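Local coordinates for protein GCN5-related N-acetyltransferase (Kribbella flavida, PDB 4IUS) that probably transfers an acyl group, likely acetyl from acetyl-CoA, to an amine acceptor, at residues 52-57 and 90-95; 64-69 and 75-80. The protein carries 1 engineered substitution. One frame throughout, in Å; residues are numbered along the deposited sequence.

Contact 1 (52-57 and 90-95)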
loop_
_atom_site.group_PDB
_atom_site.type_symbol
_atom_site.label_atom_id
_atom_site.label_comp_id
_atom_site.label_asym_id
_atom_site.label_seq_id
_atom_site.Cartn_x
_atom_site.Cartn_y
_atom_site.Cartn_z
ATOM N N VAL A 52 -10.013 -13.202 -12.456
ATOM C CA VAL A 52 -11.231 -13.732 -13.068
ATOM C C VAL A 52 -11.685 -12.773 -14.171
ATOM O O VAL A 52 -11.725 -11.571 -13.947
ATOM C CB VAL A 52 -12.347 -13.857 -12.006
ATOM C CG1 VAL A 52 -13.669 -14.381 -12.588
ATOM C CG2 VAL A 52 -11.856 -14.752 -10.861
ATOM N N PRO A 53 -12.060 -13.290 -15.358
ATOM C CA PRO A 53 -12.525 -12.420 -16.429
ATOM C C PRO A 53 -13.773 -11.678 -16.006
ATOM O O PRO A 53 -14.547 -12.208 -15.174
ATOM C CB PRO A 53 -12.894 -13.375 -17.556
ATOM C CG PRO A 53 -12.572 -14.715 -17.123
ATOM C CD PRO A 53 -11.942 -14.691 -15.787
ATOM N N PHE A 54 -13.929 -10.473 -16.506
ATOM C CA PHE A 54 -15.124 -9.708 -16.243
ATOM C C PHE A 54 -15.881 -9.376 -17.517
ATOM O O PHE A 54 -15.350 -9.379 -18.612
ATOM C CB PHE A 54 -14.789 -8.408 -15.495
ATOM C CG PHE A 54 -14.121 -7.368 -16.352
ATOM C CD1 PHE A 54 -12.745 -7.369 -16.606
ATOM C CD2 PHE A 54 -14.897 -6.389 -16.934
ATOM C CE1 PHE A 54 -12.190 -6.439 -17.475
ATOM C CE2 PHE A 54 -14.326 -5.430 -17.767
ATOM C CZ PHE A 54 -12.991 -5.464 -18.041
ATOM N N ASP A 55 -17.141 -9.052 -17.334
ATOM C CA ASP A 55 -18.005 -8.698 -18.412
ATOM C C ASP A 55 -18.129 -7.176 -18.395
ATOM O O ASP A 55 -18.690 -6.598 -17.467
ATOM C CB ASP A 55 -19.369 -9.326 -18.189
ATOM C CG ASP A 55 -20.306 -9.091 -19.340
ATOM O OD1 ASP A 55 -20.062 -8.184 -20.199
ATOM O OD2 ASP A 55 -21.303 -9.840 -19.349
ATOM N N PRO A 56 -17.606 -6.496 -19.429
ATOM C CA PRO A 56 -17.670 -5.040 -19.421
ATOM C C PRO A 56 -19.075 -4.468 -19.359
ATOM O O PRO A 56 -19.254 -3.361 -18.861
ATOM C CB PRO A 56 -17.004 -4.620 -20.724
ATOM C CG PRO A 56 -16.946 -5.853 -21.533
ATOM C CD PRO A 56 -16.955 -7.039 -20.638
ATOM N N ALA A 57 -20.068 -5.245 -19.808
ATOM C CA ALA A 57 -21.443 -4.772 -19.824
ATOM C C ALA A 57 -21.951 -4.485 -18.416
ATOM O O ALA A 57 -22.892 -3.711 -18.262
ATOM C CB ALA A 57 -22.353 -5.780 -20.535
ATOM N N ALA A 90 -9.581 -1.143 -15.865
ATOM C CA ALA A 90 -9.388 0.281 -15.688
ATOM C C ALA A 90 -9.943 1.089 -16.851
ATOM O O ALA A 90 -10.581 2.119 -16.650
ATOM C CB ALA A 90 -7.911 0.617 -15.465
ATOM N N TYR A 91 -9.740 0.610 -18.056
ATOM C CA TYR A 91 -10.210 1.350 -19.218
ATOM C C TYR A 91 -11.737 1.380 -19.274
ATOM O O TYR A 91 -12.310 2.382 -19.691
ATOM C CB TYR A 91 -9.680 0.767 -20.519
ATOM C CG TYR A 91 -8.250 1.130 -20.837
ATOM C CD1 TYR A 91 -7.790 2.447 -20.743
ATOM C CD2 TYR A 91 -7.443 0.202 -21.434
ATOM C CE1 TYR A 91 -6.495 2.771 -21.138
ATOM C CE2 TYR A 91 -6.146 0.502 -21.799
ATOM C CZ TYR A 91 -5.682 1.790 -21.652
ATOM O OH TYR A 91 -4.403 2.076 -22.024
ATOM N N VAL A 92 -12.406 0.323 -18.823
ATOM C CA VAL A 92 -13.875 0.337 -18.784
ATOM C C VAL A 92 -14.351 1.357 -17.719
ATOM O O VAL A 92 -15.302 2.089 -17.917
ATOM C CB VAL A 92 -14.461 -1.051 -18.605
ATOM C CG1 VAL A 92 -15.993 -0.962 -18.682
ATOM C CG2 VAL A 92 -13.933 -2.019 -19.687
ATOM N N LEU A 93 -13.647 1.443 -16.573
ATOM C CA LEU A 93 -13.974 2.448 -15.567
ATOM C C LEU A 93 -13.810 3.861 -16.097
ATOM O O LEU A 93 -14.605 4.756 -15.791
ATOM C CB LEU A 93 -13.130 2.269 -14.308
ATOM C CG LEU A 93 -13.376 1.014 -13.511
ATOM C CD1 LEU A 93 -12.402 0.922 -12.355
ATOM C CD2 LEU A 93 -14.813 1.039 -12.991
ATOM N N VAL A 94 -12.766 4.092 -16.896
ATOM C CA VAL A 94 -12.537 5.415 -17.484
ATOM C C VAL A 94 -13.685 5.772 -18.427
ATOM O O VAL A 94 -14.200 6.882 -18.435
ATOM C CB VAL A 94 -11.179 5.491 -18.193
ATOM C CG1 VAL A 94 -11.046 6.786 -18.983
ATOM C CG2 VAL A 94 -10.061 5.397 -17.156
ATOM N N GLU A 95 -14.100 4.809 -19.226
ATOM C CA GLU A 95 -15.206 5.002 -20.167
ATOM C C GLU A 95 -16.480 5.454 -19.435
ATOM O O GLU A 95 -17.285 6.211 -19.971
ATOM C CB GLU A 95 -15.416 3.714 -20.952
ATOM C CG GLU A 95 -16.507 3.738 -21.984
ATOM C CD GLU A 95 -16.771 2.347 -22.575
ATOM O OE1 GLU A 95 -16.377 1.293 -21.981
ATOM O OE2 GLU A 95 -17.484 2.292 -23.601
#
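The loop that leads from strand 44-47 into helix 59-71 lays Phe54 and Pro56 against Val92, on the outer surface of the short helix 89-95. Ala90, Leu93 and Val94 hold that helix on the large mixed sheet: Ala90 and Leu93 touch Leu81 of strand 78-82, and Leu93 and Val94 reach Leu250 of strand 242-251. The contact is a small apolar one near the surface, burying 117 Å² in all and joined by no hydrogen bond. Val92 carries it, touching both Phe54 and Pro56. Its CG1 stands anti to the backbone N (chi1 -176°), which puts CG2 beside that N, at the edge of the Phe54 ring. Phe54 comes from the opposite direction and presents its edge, not a face: Val92 CG2 lies in the ring plane, 3.9 Å from Phe54 CZ and equally close to CE2. The same methyl has Pro56 CB at 4.2 Å, while the other branch, Val92 CG1, sits 4.1 Å from Pro56 O. Pro29 packs on Phe54 and Val59 on Val92. From Asp55 through Pro56 to Ala57 the chain makes an Asx turn, in which Ala57 N donates to Asp55 OD1 at 3.0 Å with an N-H...O angle of 155°, approaching from above the carboxylate plane, 47° out of it.

Contact 2 (64-69 and 75-80)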
loop_
_atom_site.group_PDB
_atom_site.type_symbol
_atom_site.label_atom_id
_atom_site.label_comp_id
_atom_site.label_asym_id
_atom_site.label_seq_id
_atom_site.Cartn_x
_atom_site.Cartn_y
_atom_site.Cartn_z
ATOM N N GLU A 64 -22.315 2.634 -10.802
ATOM C CA GLU A 64 -23.369 3.443 -10.223
ATOM C C GLU A 64 -23.824 2.925 -8.880
ATOM O O GLU A 64 -24.124 3.730 -8.001
ATOM C CB GLU A 64 -24.534 3.544 -11.189
ATOM C CG GLU A 64 -24.205 4.290 -12.461
ATOM C CD GLU A 64 -23.689 5.683 -12.179
ATOM O OE1 GLU A 64 -24.306 6.358 -11.342
ATOM O OE2 GLU A 64 -22.636 6.073 -12.729
ATOM N N THR A 65 -23.845 1.618 -8.705
ATOM C CA THR A 65 -24.204 1.033 -7.433
ATOM C C THR A 65 -23.225 1.481 -6.325
ATOM O O THR A 65 -23.607 1.871 -5.221
ATOM C CB THR A 65 -24.245 -0.497 -7.536
ATOM O OG1 THR A 65 -25.254 -0.865 -8.484
ATOM C CG2 THR A 65 -24.529 -1.168 -6.197
ATOM N N ILE A 66 -21.940 1.407 -6.630
ATOM C CA ILE A 66 -20.927 1.817 -5.693
ATOM C C ILE A 66 -20.938 3.314 -5.466
ATOM O O ILE A 66 -20.846 3.794 -4.325
ATOM C CB ILE A 66 -19.547 1.265 -6.107
ATOM C CG1 ILE A 66 -19.592 -0.283 -6.009
ATOM C CG2 ILE A 66 -18.440 1.922 -5.275
ATOM C CD1 ILE A 66 -18.492 -0.988 -6.723
ATOM N N ARG A 67 -21.092 4.085 -6.530
ATOM C CA ARG A 67 -21.193 5.553 -6.401
ATOM C C ARG A 67 -22.353 5.911 -5.479
ATOM O O ARG A 67 -22.218 6.847 -4.676
ATOM C CB ARG A 67 -21.362 6.238 -7.742
ATOM C CG ARG A 67 -20.094 6.295 -8.549
ATOM C CD ARG A 67 -20.342 6.805 -9.962
ATOM N NE ARG A 67 -19.091 7.050 -10.648
ATOM C CZ ARG A 67 -18.889 6.998 -11.954
ATOM N NH1 ARG A 67 -19.863 6.621 -12.783
ATOM N NH2 ARG A 67 -17.683 7.244 -12.425
ATOM N N LYS A 68 -23.494 5.232 -5.612
ATOM C CA LYS A 68 -24.656 5.501 -4.757
ATOM C C LYS A 68 -24.310 5.293 -3.288
ATOM O O LYS A 68 -24.693 6.062 -2.402
ATOM C CB LYS A 68 -25.839 4.579 -5.163
ATOM C CG LYS A 68 -27.160 4.817 -4.410
ATOM C CD LYS A 68 -28.374 4.194 -5.115
ATOM C CE LYS A 68 -28.437 2.655 -5.065
ATOM N NZ LYS A 68 -29.661 2.121 -5.759
ATOM N N ALA A 69 -23.629 4.198 -3.006
ATOM C CA ALA A 69 -23.249 3.851 -1.647
ATOM C C ALA A 69 -22.289 4.876 -1.060
ATOM O O ALA A 69 -22.420 5.263 0.099
ATOM C CB ALA A 69 -22.659 2.462 -1.595
ATOM N N ARG A 75 -19.133 10.659 0.570
ATOM C CA ARG A 75 -17.772 10.299 0.242
ATOM C C ARG A 75 -17.520 10.257 -1.255
ATOM O O ARG A 75 -18.392 9.859 -2.042
ATOM C CB ARG A 75 -17.423 8.978 0.866
ATOM C CG ARG A 75 -17.366 9.089 2.360
ATOM C CD ARG A 75 -16.999 7.792 3.005
ATOM N NE ARG A 75 -17.239 7.839 4.449
ATOM C CZ ARG A 75 -17.148 6.779 5.216
ATOM N NH1 ARG A 75 -16.748 5.617 4.705
ATOM N NH2 ARG A 75 -17.451 6.871 6.494
ATOM N N TRP A 76 -16.309 10.632 -1.607
ATOM C CA TRP A 76 -15.854 10.614 -2.990
ATOM C C TRP A 76 -15.192 9.295 -3.339
ATOM O O TRP A 76 -14.392 8.772 -2.565
ATOM C CB TRP A 76 -14.905 11.779 -3.180
ATOM C CG TRP A 76 -14.222 11.852 -4.504
ATOM C CD1 TRP A 76 -14.715 12.370 -5.665
ATOM C CD2 TRP A 76 -12.882 11.410 -4.807
ATOM N NE1 TRP A 76 -13.782 12.281 -6.664
ATOM C CE2 TRP A 76 -12.660 11.709 -6.189
ATOM C CE3 TRP A 76 -11.865 10.811 -4.081
ATOM C CZ2 TRP A 76 -11.467 11.415 -6.831
ATOM C CZ3 TRP A 76 -10.651 10.571 -4.706
ATOM C CH2 TRP A 76 -10.456 10.869 -6.065
ATOM N N LEU A 77 -15.485 8.793 -4.521
ATOM C CA LEU A 77 -14.975 7.484 -4.952
ATOM C C LEU A 77 -13.636 7.563 -5.708
ATOM O O LEU A 77 -13.453 8.341 -6.628
ATOM C CB LEU A 77 -15.995 6.840 -5.869
ATOM C CG LEU A 77 -15.639 5.448 -6.393
ATOM C CD1 LEU A 77 -15.592 4.455 -5.257
ATOM C CD2 LEU A 77 -16.670 5.029 -7.424
ATOM N N SER A 78 -12.700 6.737 -5.279
ATOM C CA SER A 78 -11.480 6.382 -6.005
ATOM C C SER A 78 -11.437 4.895 -6.088
ATOM O O SER A 78 -12.126 4.190 -5.365
ATOM C CB SER A 78 -10.211 6.921 -5.338
ATOM O OG SER A 78 -10.068 6.462 -4.041
ATOM N N ALA A 79 -10.598 4.388 -6.990
ATOM C CA ALA A 79 -10.448 2.977 -7.197
ATOM C C ALA A 79 -8.969 2.637 -7.371
ATOM O O ALA A 79 -8.206 3.460 -7.934
ATOM C CB ALA A 79 -11.223 2.514 -8.434
ATOM N N GLU A 80 -8.578 1.476 -6.911
ATOM C CA GLU A 80 -7.210 0.985 -7.094
ATOM C C GLU A 80 -7.292 -0.417 -7.674
ATOM O O GLU A 80 -7.935 -1.278 -7.089
ATOM C CB GLU A 80 -6.426 0.960 -5.793
ATOM C CG GLU A 80 -6.098 2.320 -5.193
ATOM C CD GLU A 80 -5.026 2.214 -4.079
ATOM O OE1 GLU A 80 -4.561 1.082 -3.762
ATOM O OE2 GLU A 80 -4.641 3.269 -3.554
#
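Leu77 pushes its forked end against Ile66 and Arg67, two successive residues of helix 59-71, and meets both side chains at about a right angle. The tight part is apolar and buried. With CG anti to its backbone N (chi1 -179°), Leu77 splits its methyls between the two: CD1 lies 3.8 Å from Ile66 CG2, and CD2 lies 3.8 Å from Arg67 CG. Leu77 CD2 is also 4.2 Å from Ile66 CG2, so the isoleucine methyl faces both branches of the leucine fork. Leu63 and Phe70 of the same helix add further cover to Leu77. This is a helix-turn-strand unit: the chain turns back after helix 59-71 and enters strand 78-82, which bonds to strand 242-251 through Ala79 and Leu250 and to Ala45 of strand 44-47, with Leu77 already backbone-bonded to Asp252. Toward the more open side the contact changes character. Only the aliphatic start of Arg67 touches Leu77; the chain then runs on extended to a guanidinium held by polar partners. An alanine in place of Arg67 would probably leave Asp252 and Glu64 without their charged mate and His96 O without this donor, and open a gap beside Leu77 CD2. Arg67 NH2 pairs with Asp252 OD1, and NH1 donates to His96 O. In the Glu64 conformer given, one of two modelled for this exposed residue, Arg67 NH1 also donates to Glu64 OE2 at 2.8 Å, a salt bridge lying in the guanidinium plane.

Overall arrangement
Contact 2 is nested inside the chain loop closed by contact 1: residues 52-57 come first, then helix 59-71 with residues 64-69, then residues 75-80 running into strand 78-82, and finally residues 90-95 on helix 89-95. The centres lie about 15 Å apart; the nearest atoms of the two contacts are about 4 Å apart but do not touch. Helix 59-71 ties them together, since its Val59 packs on Val92 and Leu93 near contact 1. Contact 1 sets the loop before this helix against helix 89-95, which in turn packs on strands 78-82 and 242-251; contact 2 sets the helix itself against the approach to strand 78-82.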